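Long-range contacts in L-asparaginase 1 (Escherichia coli, PDB 6NXC), which catalyses the hydrolysis of L-asparagine to L-aspartate and ammonium, and works as a homotetramer with an allosteric site for L-asparagine: residues B[177-182]-B[351-356]; B[234-239]-B[258-263]; B[239-244]-B[271-276]; B[288-293]-B[320-325]; B[298-303]-B[312-317]. The protein carries 1 engineered substitution. All coordinates share one frame; numbering follows the deposited sequence. Where two conformers were deposited one is given.

Contact 1: residues B[177-182]-B[351-356]; sequences RGNRTA and RGELTP. Engineered in segment 177-182: Ala182 (natural residue Thr).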
# COMPACT_ATOMS: atom_id res chain seq x y z
N ARG B 177 14.81 0.39 -11.19
CA ARG B 177 15.66 1.19 -12.10
C ARG B 177 16.39 2.25 -11.28
O ARG B 177 15.76 3.01 -10.57
CB ARG B 177 14.81 1.80 -13.19
CG ARG B 177 15.64 2.62 -14.14
CD ARG B 177 14.91 3.14 -15.39
NE ARG B 177 14.63 1.98 -16.28
CZ ARG B 177 13.64 1.89 -17.13
NH1 ARG B 177 12.84 2.92 -17.32
NH2 ARG B 177 13.46 0.75 -17.79
N GLY B 178 17.71 2.28 -11.33
CA GLY B 178 18.53 3.20 -10.48
C GLY B 178 18.11 4.64 -10.56
O GLY B 178 18.01 5.25 -9.46
N ASN B 179 17.90 5.14 -11.80
CA ASN B 179 17.64 6.58 -12.01
C ASN B 179 16.18 6.89 -11.75
O ASN B 179 15.77 8.04 -12.12
CB ASN B 179 18.16 7.07 -13.35
CG ASN B 179 17.58 6.28 -14.51
OD1 ASN B 179 16.39 5.86 -14.44
ND2 ASN B 179 18.27 6.36 -15.66
N ARG B 180 15.40 5.93 -11.20
CA ARG B 180 14.03 6.23 -10.75
C ARG B 180 13.88 6.14 -9.24
O ARG B 180 12.77 6.30 -8.78
CB ARG B 180 13.10 5.21 -11.44
CG ARG B 180 13.02 5.43 -12.92
CD ARG B 180 12.18 6.70 -13.26
NE ARG B 180 11.71 6.62 -14.62
CZ ARG B 180 10.60 7.18 -15.04
NH1 ARG B 180 10.16 6.98 -16.26
NH2 ARG B 180 9.88 7.91 -14.21
N THR B 181 14.96 5.80 -8.54
CA THR B 181 14.88 5.52 -7.09
C THR B 181 15.13 6.74 -6.23
O THR B 181 15.81 7.74 -6.66
CB THR B 181 15.85 4.47 -6.59
OG1 THR B 181 17.18 4.92 -6.82
CG2 THR B 181 15.61 3.15 -7.21
N ALA B 182 14.62 6.65 -5.01
CA ALA B 182 14.90 7.68 -3.97
C ALA B 182 14.82 6.94 -2.64
O ALA B 182 13.98 5.97 -2.52
CB ALA B 182 13.94 8.82 -4.02
N ARG B 351 17.94 7.55 -20.49
CA ARG B 351 18.35 6.33 -19.77
C ARG B 351 17.19 5.70 -19.01
O ARG B 351 17.48 4.80 -18.24
CB ARG B 351 19.49 6.62 -18.79
CG ARG B 351 20.77 7.11 -19.46
CD ARG B 351 21.56 5.98 -20.16
NE ARG B 351 22.91 6.49 -20.39
CZ ARG B 351 23.27 7.27 -21.42
NH1 ARG B 351 22.44 7.52 -22.40
NH2 ARG B 351 24.48 7.81 -21.46
N GLY B 352 15.95 6.08 -19.30
CA GLY B 352 14.81 5.52 -18.56
C GLY B 352 14.40 6.32 -17.35
O GLY B 352 13.53 5.83 -16.65
N GLU B 353 14.93 7.51 -17.21
CA GLU B 353 14.74 8.38 -16.03
C GLU B 353 13.46 9.17 -16.07
O GLU B 353 13.02 9.67 -15.02
CB GLU B 353 15.88 9.38 -15.81
CG GLU B 353 15.93 10.50 -16.78
CD GLU B 353 16.58 10.13 -18.12
OE1 GLU B 353 16.73 11.13 -18.92
OE2 GLU B 353 16.92 8.93 -18.37
N LEU B 354 12.84 9.26 -17.22
CA LEU B 354 11.64 10.08 -17.33
C LEU B 354 10.68 9.48 -18.37
O LEU B 354 11.13 8.68 -19.25
CB LEU B 354 12.04 11.53 -17.58
CG LEU B 354 12.37 12.09 -18.95
CD1 LEU B 354 11.19 12.06 -19.98
CD2 LEU B 354 12.68 13.57 -18.79
N THR B 355 9.41 9.77 -18.19
CA THR B 355 8.33 9.19 -19.02
C THR B 355 7.96 10.24 -20.10
O THR B 355 7.50 11.34 -19.79
CB THR B 355 7.08 8.93 -18.15
OG1 THR B 355 7.48 8.16 -16.99
CG2 THR B 355 6.03 8.25 -18.98
N PRO B 356 8.20 9.95 -21.38
CA PRO B 356 7.90 10.94 -22.40
C PRO B 356 6.39 11.22 -22.54
O PRO B 356 5.68 10.34 -22.26
CB PRO B 356 8.45 10.28 -23.67
CG PRO B 356 9.46 9.26 -23.19
CD PRO B 356 8.89 8.73 -21.89
O HOH W 1 13.69 9.86 -12.38
O HOH W 2 10.79 5.80 -19.08
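Arg180 meets Gly352 through a chain bent at its second torsion (chi2 -73°), which lays the guanidinium along the backbone of 352-355. In Arg177 a bend at chi3 (-71°) turns NH1 to Gly352 O. Both arginines end on one carbonyl. Arg180 NE donates to Gly352 O at 2.8 Å and Arg177 NH1 donates to the same Gly352 O at 3.1 Å, each in the carbonyl plane on a lone pair. Arg180 NH1 gives a nearly straight bond to Thr355 OG1 at 3.0 Å, in the guanidinium plane. Glu353 O sits over one face of that guanidinium. Asn179 ND2 donates to Arg351 O at 3.1 Å, from above the carbonyl plane, and also reaches Ser122. Water 1 bridges Asn179 O and Glu353 O, and water 2 bridges Arg180 NH1 and Leu354 O. Outside the pair, Arg177 forms a salt bridge with Glu166. Asp319 pairs with Arg180 and bonds Thr355 OG1. The C-terminal tail is thus tied to the loop that leads to the engineered Ala182 of the allosteric pocket. The contact is polar: two arginines and an amide hold backbone carbonyls and a hydroxyl, and nearby acids probably balance the two arginines.

Contact 2: residues B[234-239]-B[258-263]; sequences VVTIYP and ILRSYG. With ASN (asparagine), chain O.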
# COMPACT_ATOMS: atom_id res chain seq x y z
N VAL B 234 20.09 23.85 -5.51
CA VAL B 234 18.83 23.10 -5.36
C VAL B 234 17.92 24.00 -4.49
O VAL B 234 18.16 24.11 -3.29
CB VAL B 234 19.06 21.71 -4.72
CG1 VAL B 234 17.74 21.04 -4.51
CG2 VAL B 234 19.94 20.79 -5.58
N VAL B 235 16.94 24.63 -5.14
CA VAL B 235 15.99 25.56 -4.50
C VAL B 235 14.65 24.90 -4.21
O VAL B 235 14.11 24.34 -5.07
CB VAL B 235 15.77 26.73 -5.44
CG1 VAL B 235 14.86 27.74 -4.83
CG2 VAL B 235 17.08 27.35 -5.87
N THR B 236 14.26 24.87 -2.96
CA THR B 236 12.98 24.41 -2.51
C THR B 236 12.07 25.62 -2.58
O THR B 236 12.36 26.63 -1.92
CB THR B 236 13.05 23.80 -1.14
OG1 THR B 236 13.89 22.64 -1.32
CG2 THR B 236 11.64 23.39 -0.70
N ILE B 237 10.95 25.49 -3.23
CA ILE B 237 9.95 26.57 -3.22
C ILE B 237 9.05 26.39 -2.02
O ILE B 237 8.62 25.26 -1.71
CB ILE B 237 9.09 26.52 -4.49
CG1 ILE B 237 9.94 26.56 -5.77
CG2 ILE B 237 8.04 27.59 -4.43
CD1 ILE B 237 10.81 27.78 -5.91
N TYR B 238 8.82 27.45 -1.26
CA TYR B 238 8.00 27.38 -0.05
C TYR B 238 7.43 28.77 0.20
O TYR B 238 7.99 29.74 -0.31
CB TYR B 238 8.79 26.90 1.15
CG TYR B 238 10.04 27.69 1.42
CD1 TYR B 238 11.20 27.30 0.80
CD2 TYR B 238 10.04 28.80 2.25
CE1 TYR B 238 12.35 28.07 0.89
CE2 TYR B 238 11.23 29.50 2.46
CZ TYR B 238 12.34 29.18 1.70
OH TYR B 238 13.54 29.86 1.81
N PRO B 239 6.39 28.88 1.03
CA PRO B 239 5.73 30.18 1.17
C PRO B 239 6.70 31.13 1.90
O PRO B 239 7.31 30.74 2.91
CB PRO B 239 4.43 29.89 1.92
CG PRO B 239 4.13 28.44 1.47
CD PRO B 239 5.51 27.82 1.54
N ILE B 258 18.01 23.71 -9.86
CA ILE B 258 16.87 22.77 -9.75
C ILE B 258 15.89 23.45 -8.82
O ILE B 258 16.32 23.90 -7.75
CB ILE B 258 17.32 21.42 -9.22
CG1 ILE B 258 18.31 20.74 -10.16
CG2 ILE B 258 16.13 20.56 -8.97
CD1 ILE B 258 18.85 19.47 -9.61
N LEU B 259 14.66 23.67 -9.32
CA LEU B 259 13.56 24.21 -8.53
C LEU B 259 12.70 23.01 -8.10
O LEU B 259 12.17 22.29 -8.95
CB LEU B 259 12.66 25.13 -9.34
CG LEU B 259 13.33 26.27 -10.05
CD1 LEU B 259 12.30 27.08 -10.81
CD2 LEU B 259 14.14 27.15 -9.14
N ARG B 260 12.59 22.82 -6.82
CA ARG B 260 11.59 21.87 -6.24
C ARG B 260 10.31 22.60 -6.06
O ARG B 260 10.10 23.14 -5.00
CB ARG B 260 12.11 21.24 -4.97
CG ARG B 260 13.43 20.50 -5.06
CD ARG B 260 13.93 19.80 -3.80
NE ARG B 260 12.95 18.90 -3.28
CZ ARG B 260 12.18 19.09 -2.19
NH1 ARG B 260 12.32 20.18 -1.42
NH2 ARG B 260 11.29 18.16 -1.88
N SER B 261 9.46 22.62 -7.07
CA SER B 261 8.22 23.44 -7.03
C SER B 261 7.06 22.66 -6.48
O SER B 261 7.13 21.42 -6.29
CB SER B 261 7.84 23.86 -8.45
OG SER B 261 8.86 24.62 -8.97
N TYR B 262 5.94 23.34 -6.36
CA TYR B 262 4.71 22.71 -5.85
C TYR B 262 4.04 21.88 -6.94
O TYR B 262 3.96 22.27 -8.14
CB TYR B 262 3.72 23.80 -5.41
CG TYR B 262 4.22 24.81 -4.40
CD1 TYR B 262 4.82 24.49 -3.21
CD2 TYR B 262 4.06 26.16 -4.72
CE1 TYR B 262 5.20 25.48 -2.30
CE2 TYR B 262 4.44 27.15 -3.84
CZ TYR B 262 5.07 26.80 -2.64
OH TYR B 262 5.37 27.76 -1.71
N GLY B 263 3.39 20.81 -6.49
CA GLY B 263 2.45 20.05 -7.33
C GLY B 263 3.04 19.69 -8.68
O GLY B 263 4.20 19.16 -8.76
N ASN O . 10.56 14.86 -5.66
CA ASN O . 10.98 14.49 -4.24
C ASN O . 12.00 15.52 -3.75
O ASN O . 11.87 16.69 -4.31
CB ASN O . 11.54 13.06 -4.20
CG ASN O . 12.85 12.88 -4.95
OD1 ASN O . 13.12 13.62 -5.89
ND2 ASN O . 13.72 12.01 -4.50
OXT ASN O . 12.92 15.20 -2.85
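Thr236 and Arg260 lie side by side and point the same way from neighbouring parallel strands. Arg260 NH1 donates to Thr236 OG1 at 2.9 Å, and the hydroxyl lies in the guanidinium plane. A bend at chi3 (55°) turns the rest of the group to the bound asparagine. There Arg260 NE reaches its carboxylate O at 2.7 Å, and Arg260 NH2 bonds the same oxygen. The guanidinium is therefore held at its edge from two directions. An alanine in place of Arg260 is likely to leave this carboxylate oxygen without its two donors and Thr236 OG1 without its NH1 partner. Val234 CG1 packs against Arg260 CD on the same face of the sheet. Val235 and Leu259 pack together on the other face.

Further along, Ile237 and Tyr262 cross at about a right angle. Ile237 CG2 stands over the Tyr262 ring, 3.9 Å from its centroid, in a CH-pi contact. Pro239 CD comes to the ring edge near the hydroxyl. The backbones are joined by parallel-strand bonds: Val235 N to Ile258 O, Arg260 N to Val235 O, and Ile237 N to Arg260 O at 3.1 Å. Gln292 NE2 also bonds Arg260 O. Tyr238 packs on Val234 of a neighbouring subunit. The two strands, with helix 243-250 between them in the chain, form a beta-alpha-beta unit of the C-terminal domain, and its sheet carries Arg260 into the allosteric asparagine site.

Contact 3: residues B[239-244]-B[271-276]; sequences PGISAD and KAFLQE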
# COMPACT_ATOMS: atom_id res chain seq x y z
N PRO B 239 6.39 28.88 1.03
CA PRO B 239 5.73 30.18 1.17
C PRO B 239 6.70 31.13 1.90
O PRO B 239 7.31 30.74 2.91
CB PRO B 239 4.43 29.89 1.92
CG PRO B 239 4.13 28.44 1.47
CD PRO B 239 5.51 27.82 1.54
N GLY B 240 6.83 32.31 1.31
CA GLY B 240 7.74 33.33 1.86
C GLY B 240 9.13 33.29 1.20
O GLY B 240 9.87 34.24 1.44
N ILE B 241 9.46 32.34 0.33
CA ILE B 241 10.77 32.38 -0.36
C ILE B 241 10.94 33.77 -1.05
O ILE B 241 10.03 34.14 -1.74
CB ILE B 241 10.87 31.25 -1.38
CG1 ILE B 241 12.30 31.18 -1.89
CG2 ILE B 241 9.85 31.30 -2.50
CD1 ILE B 241 12.61 29.98 -2.72
N SER B 242 12.12 34.40 -1.03
CA SER B 242 12.33 35.70 -1.76
C SER B 242 13.11 35.53 -3.08
O SER B 242 13.94 34.65 -3.14
CB SER B 242 13.01 36.71 -0.88
OG SER B 242 14.27 36.22 -0.45
N ALA B 243 12.93 36.47 -4.01
CA ALA B 243 13.88 36.87 -5.09
C ALA B 243 15.38 36.77 -4.67
O ALA B 243 16.27 36.30 -5.47
CB ALA B 243 13.43 38.23 -5.50
N ASP B 244 15.72 37.05 -3.41
CA ASP B 244 17.12 37.10 -2.90
C ASP B 244 17.76 35.72 -2.98
O ASP B 244 19.02 35.65 -3.16
CB ASP B 244 17.17 37.69 -1.49
CG ASP B 244 17.11 39.23 -1.44
OD1 ASP B 244 16.78 39.87 -2.48
OD2 ASP B 244 17.39 39.79 -0.37
N LYS B 271 6.79 39.16 -9.82
CA LYS B 271 7.64 39.71 -10.91
C LYS B 271 9.13 39.64 -10.57
O LYS B 271 9.87 39.32 -11.51
CB LYS B 271 7.21 41.12 -11.30
CG LYS B 271 5.94 41.14 -12.13
CD LYS B 271 5.53 42.51 -12.57
CE LYS B 271 4.03 42.65 -12.68
NZ LYS B 271 3.66 44.06 -12.95
N ALA B 272 9.59 39.96 -9.35
CA ALA B 272 11.04 39.92 -9.04
C ALA B 272 11.55 38.49 -9.22
O ALA B 272 12.73 38.28 -9.63
CB ALA B 272 11.37 40.43 -7.65
N PHE B 273 10.70 37.55 -8.85
CA PHE B 273 11.05 36.11 -8.78
C PHE B 273 11.27 35.64 -10.22
O PHE B 273 12.41 35.15 -10.46
CB PHE B 273 9.95 35.34 -8.05
CG PHE B 273 10.43 33.99 -7.64
CD1 PHE B 273 11.15 33.84 -6.47
CD2 PHE B 273 10.27 32.91 -8.49
CE1 PHE B 273 11.67 32.60 -6.13
CE2 PHE B 273 10.79 31.67 -8.16
CZ PHE B 273 11.48 31.51 -6.98
N LEU B 274 10.29 35.88 -11.09
CA LEU B 274 10.25 35.54 -12.53
C LEU B 274 11.37 36.27 -13.26
O LEU B 274 12.01 35.67 -14.17
CB LEU B 274 8.88 35.84 -13.15
CG LEU B 274 7.74 34.89 -12.74
CD1 LEU B 274 6.36 35.41 -13.18
CD2 LEU B 274 7.99 33.49 -13.31
N GLN B 275 11.60 37.52 -12.91
CA GLN B 275 12.70 38.32 -13.49
C GLN B 275 14.05 37.71 -13.09
O GLN B 275 14.85 37.59 -14.01
CB GLN B 275 12.59 39.81 -13.10
CG GLN B 275 11.60 40.58 -13.95
CD GLN B 275 11.68 42.05 -13.59
OE1 GLN B 275 11.21 42.46 -12.55
NE2 GLN B 275 12.31 42.83 -14.45
N GLU B 276 14.29 37.32 -11.81
CA GLU B 276 15.57 36.70 -11.35
C GLU B 276 15.73 35.38 -12.12
O GLU B 276 16.88 35.02 -12.56
CB GLU B 276 15.70 36.42 -9.84
CG GLU B 276 15.89 37.61 -8.92
CD GLU B 276 16.91 38.63 -9.42
OE1 GLU B 276 18.07 38.20 -9.76
OE2 GLU B 276 16.52 39.84 -9.52
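Ala243 and Ala272 touch methyl to methyl, with Ala243 CB 3.7 Å from Ala272 CB. Next to them the Phe273 ring turns its edge to the backbone at the start of helix 243-250. Phe273 CD1 lies 4.0 Å from Ala243 N, close to the ring plane, and Ser242 C is also at this edge. Ile241 adds a methyl group: its CG2 is 4.3 Å from Phe273 CE1. The aliphatic part of Glu276 also takes part, with Glu276 CG 3.7 Å from Ala243 O.

The contact joins the first turns of two helices, 243-250 and 271-282, in the parallel alpha/beta C-terminal domain. The first of these connects strands 232-236 and 256-261. The second leads on to strand 286-291.

Torsions and caps set these groups in place. With chi1 at -164°, the Phe273 ring swings beside its carbonyl carbon, and its edge meets Ala243 N. Ser242 is the N-cap of helix 243-250, and its OG accepts a weak bond from Asp244 N at 3.4 Å. In helix 271-282 the backbone bond from Glu276 N to Ala272 O, 2.8 Å, fixes the spacing of two contact residues. Further out, Val246 touches both Phe273 and Glu276, and Ile237 also packs on the Phe273 ring. Asp244 forms a salt bridge with Arg247, while Glu276 has a long, weak ion pair with the same arginine.

Contact 4: residues B[288-293]-B[320-325]; sequences VNLTQC and MTVEAT. With ASN (asparagine), chain O.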
# COMPACT_ATOMS: atom_id res chain seq x y z
N VAL B 288 15.86 23.99 -14.23
CA VAL B 288 14.97 22.81 -14.37
C VAL B 288 13.90 22.83 -13.27
O VAL B 288 14.25 22.88 -12.12
CB VAL B 288 15.80 21.52 -14.38
CG1 VAL B 288 14.92 20.35 -14.73
CG2 VAL B 288 16.88 21.61 -15.40
N ASN B 289 12.65 22.67 -13.68
CA ASN B 289 11.49 22.65 -12.78
C ASN B 289 11.15 21.18 -12.48
O ASN B 289 10.77 20.48 -13.41
CB ASN B 289 10.30 23.34 -13.45
CG ASN B 289 9.17 23.63 -12.45
OD1 ASN B 289 9.43 23.67 -11.26
ND2 ASN B 289 8.04 24.04 -12.99
N LEU B 290 11.19 20.78 -11.20
CA LEU B 290 10.72 19.44 -10.71
C LEU B 290 9.58 19.61 -9.72
O LEU B 290 9.42 20.68 -9.17
CB LEU B 290 11.84 18.72 -9.96
CG LEU B 290 13.13 18.56 -10.72
CD1 LEU B 290 14.17 17.85 -9.91
CD2 LEU B 290 12.96 17.89 -12.05
N THR B 291 8.85 18.53 -9.46
CA THR B 291 7.96 18.49 -8.33
C THR B 291 8.76 18.25 -7.05
O THR B 291 9.58 17.25 -6.97
CB THR B 291 6.77 17.57 -8.49
OG1 THR B 291 5.94 17.82 -7.38
CG2 THR B 291 7.16 16.13 -8.61
N GLN B 292 8.38 18.94 -6.00
CA GLN B 292 8.74 18.63 -4.58
C GLN B 292 8.00 17.38 -4.03
O GLN B 292 8.47 16.76 -3.08
CB GLN B 292 8.70 19.91 -3.70
CG GLN B 292 7.31 20.31 -3.22
CD GLN B 292 7.31 21.60 -2.43
OE1 GLN B 292 6.52 21.74 -1.50
NE2 GLN B 292 8.10 22.61 -2.83
N CYS B 293 6.91 16.99 -4.63
CA CYS B 293 6.09 15.83 -4.25
C CYS B 293 6.90 14.55 -4.46
O CYS B 293 7.81 14.54 -5.28
CB CYS B 293 4.84 15.78 -5.08
SG CYS B 293 3.84 17.29 -4.88
N MET B 320 11.03 13.35 -13.31
CA MET B 320 12.35 13.00 -12.73
C MET B 320 12.39 13.27 -11.24
O MET B 320 11.90 14.31 -10.75
CB MET B 320 13.49 13.75 -13.41
CG MET B 320 13.65 13.31 -14.80
SD MET B 320 15.24 13.98 -15.56
CE MET B 320 14.81 15.70 -15.68
N THR B 321 13.14 12.41 -10.57
CA THR B 321 13.55 12.63 -9.17
C THR B 321 14.65 13.70 -9.15
O THR B 321 15.33 14.06 -10.16
CB THR B 321 14.10 11.33 -8.59
OG1 THR B 321 15.25 11.04 -9.41
CG2 THR B 321 13.13 10.15 -8.65
N VAL B 322 14.87 14.31 -8.00
CA VAL B 322 15.99 15.24 -7.81
C VAL B 322 17.31 14.52 -8.00
O VAL B 322 18.22 15.05 -8.66
CB VAL B 322 15.94 15.82 -6.39
CG1 VAL B 322 17.20 16.60 -6.05
CG2 VAL B 322 14.72 16.67 -6.23
N GLU B 323 17.34 13.25 -7.57
CA GLU B 323 18.55 12.41 -7.73
C GLU B 323 18.88 12.31 -9.22
O GLU B 323 20.06 12.42 -9.59
CB GLU B 323 18.35 11.02 -7.08
CG GLU B 323 18.23 11.15 -5.58
CD GLU B 323 16.81 11.30 -5.03
OE1 GLU B 323 16.62 10.85 -3.85
OE2 GLU B 323 15.86 11.90 -5.71
N ALA B 324 17.90 11.94 -10.02
CA ALA B 324 18.15 11.77 -11.45
C ALA B 324 18.50 13.13 -12.09
O ALA B 324 19.35 13.22 -13.02
CB ALA B 324 16.96 11.14 -12.13
N THR B 325 17.75 14.18 -11.75
CA THR B 325 17.98 15.53 -12.34
C THR B 325 19.41 16.08 -12.02
O THR B 325 20.13 16.61 -12.91
CB THR B 325 16.90 16.51 -11.85
OG1 THR B 325 15.66 15.92 -12.30
CG2 THR B 325 17.10 17.87 -12.46
N ASN O . 10.56 14.86 -5.66
CA ASN O . 10.98 14.49 -4.24
C ASN O . 12.00 15.52 -3.75
O ASN O . 11.87 16.69 -4.31
CB ASN O . 11.54 13.06 -4.20
CG ASN O . 12.85 12.88 -4.95
OD1 ASN O . 13.12 13.62 -5.89
ND2 ASN O . 13.72 12.01 -4.50
OXT ASN O . 12.92 15.20 -2.85
O HOH W 3 9.63 16.06 -11.28
O HOH W 4 11.42 15.66 -8.13
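Leu290 and Thr325 make the main van der Waals contact, reaching toward each other tip to tip. Both leucine methyls, CD1 and CD2, lie against the hydroxyl of Thr325, each 3.4 Å from Thr325 OG1. The apolar pairs are Leu290 CD1 with Val322 CG2 and Leu290 CD2 with Met320 CB. Beside them Val288 CG1 meets Thr325 CG2 tip to tip at 4.0 Å. Ile258 and Met346 border Thr325 from outside the pair.

Hydrogen bonds order each segment from within. Thr325 OG1 is anti to its carbonyl carbon (chi1 -59°), which turns it back to donate to Thr321 O at 2.9 Å. Thr325 N donates to the same oxygen from the opposite face of its plane. A valine in place of Thr325 would probably leave Thr321 O with the backbone donor but without the hydroxyl bond. Thr321 is the N-cap of helix 322-333, its OG1 accepting from Ala324 N. In one conformer of Thr291, OG1 accepts from Cys293 N in an ST turn.

Strand 286-291 and this helix belong to the alpha/beta C-terminal domain, and the strand's end and the helix's start together line the allosteric asparagine pocket.

Ligand bonds come from both segments. The amino N of the bound asparagine donates to Thr291 O and to Cys293 O. Val322 N donates almost straight to OD1 of the bound asparagine at 2.8 Å. ND2 of the ligand comes very close to Glu323 OE2, at a doubtful length.

Water adds a bridge: water 3 accepts from Thr291 N at 3.2 Å and donates to Met320 O at 2.9 Å.

Contact 5: residues B[298-303]-B[312-317]; sequences VNMGGY and AGVIGG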
# COMPACT_ATOMS: atom_id res chain seq x y z
N VAL B 298 5.77 17.07 -13.75
CA VAL B 298 5.67 18.53 -14.02
C VAL B 298 4.95 18.73 -15.35
O VAL B 298 5.24 17.96 -16.27
CB VAL B 298 7.09 19.20 -13.98
CG1 VAL B 298 7.10 20.58 -14.58
CG2 VAL B 298 7.59 19.24 -12.55
N ASN B 299 4.02 19.67 -15.33
CA ASN B 299 3.19 20.13 -16.47
C ASN B 299 2.92 21.63 -16.27
O ASN B 299 2.01 21.99 -15.57
CB ASN B 299 1.79 19.53 -16.45
CG ASN B 299 1.03 19.85 -17.72
OD1 ASN B 299 1.58 20.42 -18.66
ND2 ASN B 299 -0.26 19.58 -17.71
N MET B 300 3.80 22.47 -16.69
CA MET B 300 3.72 23.89 -16.32
C MET B 300 2.53 24.61 -16.98
O MET B 300 2.05 24.15 -18.09
CB MET B 300 5.02 24.58 -16.67
CG MET B 300 6.08 24.31 -15.62
SD MET B 300 7.71 24.82 -16.21
CE MET B 300 8.00 23.56 -17.41
N GLY B 301 2.03 25.64 -16.27
CA GLY B 301 1.22 26.73 -16.83
C GLY B 301 -0.27 26.51 -16.65
O GLY B 301 -1.04 27.23 -17.33
N GLY B 302 -0.67 25.55 -15.80
CA GLY B 302 -2.01 24.92 -15.87
C GLY B 302 -3.05 25.71 -15.09
O GLY B 302 -4.26 25.54 -15.38
N TYR B 303 -2.61 26.57 -14.16
CA TYR B 303 -3.47 27.20 -13.12
C TYR B 303 -3.37 28.74 -13.16
O TYR B 303 -3.85 29.35 -12.16
CB TYR B 303 -3.13 26.63 -11.73
CG TYR B 303 -3.26 25.13 -11.72
CD1 TYR B 303 -4.50 24.50 -11.47
CD2 TYR B 303 -2.17 24.35 -12.10
CE1 TYR B 303 -4.61 23.11 -11.52
CE2 TYR B 303 -2.28 22.97 -12.16
CZ TYR B 303 -3.50 22.34 -11.87
OH TYR B 303 -3.59 20.97 -12.00
N ALA B 312 9.96 32.35 -18.83
CA ALA B 312 11.22 32.75 -18.17
C ALA B 312 12.38 31.81 -18.49
O ALA B 312 13.39 31.95 -17.84
CB ALA B 312 11.00 32.92 -16.69
N GLY B 313 12.19 30.89 -19.42
CA GLY B 313 13.17 29.91 -19.92
C GLY B 313 13.41 28.73 -18.96
O GLY B 313 14.36 28.01 -19.16
N VAL B 314 12.52 28.48 -18.00
CA VAL B 314 12.62 27.26 -17.13
C VAL B 314 12.27 26.05 -18.00
O VAL B 314 11.27 26.14 -18.70
CB VAL B 314 11.65 27.39 -15.94
CG1 VAL B 314 11.70 26.13 -15.09
CG2 VAL B 314 11.96 28.62 -15.08
N ILE B 315 12.98 24.94 -17.85
CA ILE B 315 12.78 23.66 -18.56
C ILE B 315 11.99 22.72 -17.62
O ILE B 315 12.39 22.57 -16.49
CB ILE B 315 14.13 23.02 -18.95
CG1 ILE B 315 15.08 23.97 -19.69
CG2 ILE B 315 13.87 21.74 -19.67
CD1 ILE B 315 14.49 24.66 -20.88
N GLY B 316 10.95 22.05 -18.11
CA GLY B 316 10.14 21.11 -17.33
C GLY B 316 10.92 19.80 -17.14
O GLY B 316 11.45 19.27 -18.14
N GLY B 317 11.06 19.30 -15.93
CA GLY B 317 11.72 18.02 -15.71
C GLY B 317 10.79 16.82 -15.63
O GLY B 317 11.25 15.71 -15.13
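Met300 reaches across to Val314 and Gly316 at the edge of the parallel sheet in the C-terminal alpha/beta domain. Short strand 315-316 is the outermost strand on this side within the chain, next to strand 286-291. The loop 298-303 packs against it.

The methionine chain starts with CG anti to the carbonyl carbon (chi1 -80°) and is extended at chi2. It then bends at chi3 (-72°), which swings the terminal methyl over the strand backbone. The sulfur stays behind the methyl, with Met300 SD 4.3 Å from Val314 CG1. Met300 CE also approaches Ile315 C. Gly316 has no side chain, and this matters here: a CB on it would run into the Met300 methyl. Val298 comes in beside Met300. Its CG1 is anti to the backbone N (chi1 165°) and packs on Gly316 CA at 4.1 Å. Thus two side chains from the loop rest on one glycine.

Asn289, on the neighbouring strand, touches Val298, Met300 and Val314. Leu309 of helix 308-311 packs on Met300 and Val314. That helix ends in a Schellman motif, with Gly313 at the C-prime position and positive phi. Just after it, CB of Val314 points toward the loop. The closest approach between the segments is Met300 CE to Gly316 CA, 3.3 Å.

How the contacts relate
Along the chain, contacts 2, 3, 4 and 5 all fall between the two segments of contact 1. Contacts 2 and 3 interleave and share Pro239. Contact 5 lies between the segments of contact 4. Contacts 2, 4 and 5 share the four-stranded parallel sheet of the C-terminal domain, in the order 232-236, 256-261, 286-291, 315-316. Contact 3 joins helices of that domain, its centre about 30 Å from that of contact 1. Contacts 2 and 4 have centres about 9 Å apart and hold the same asparagine. Contact 1 touches contact 4, with centres about 11 Å apart. The allosteric pocket joins residues of contacts 2 and 4 to engineered Ala182, in the segment tied to 351-356.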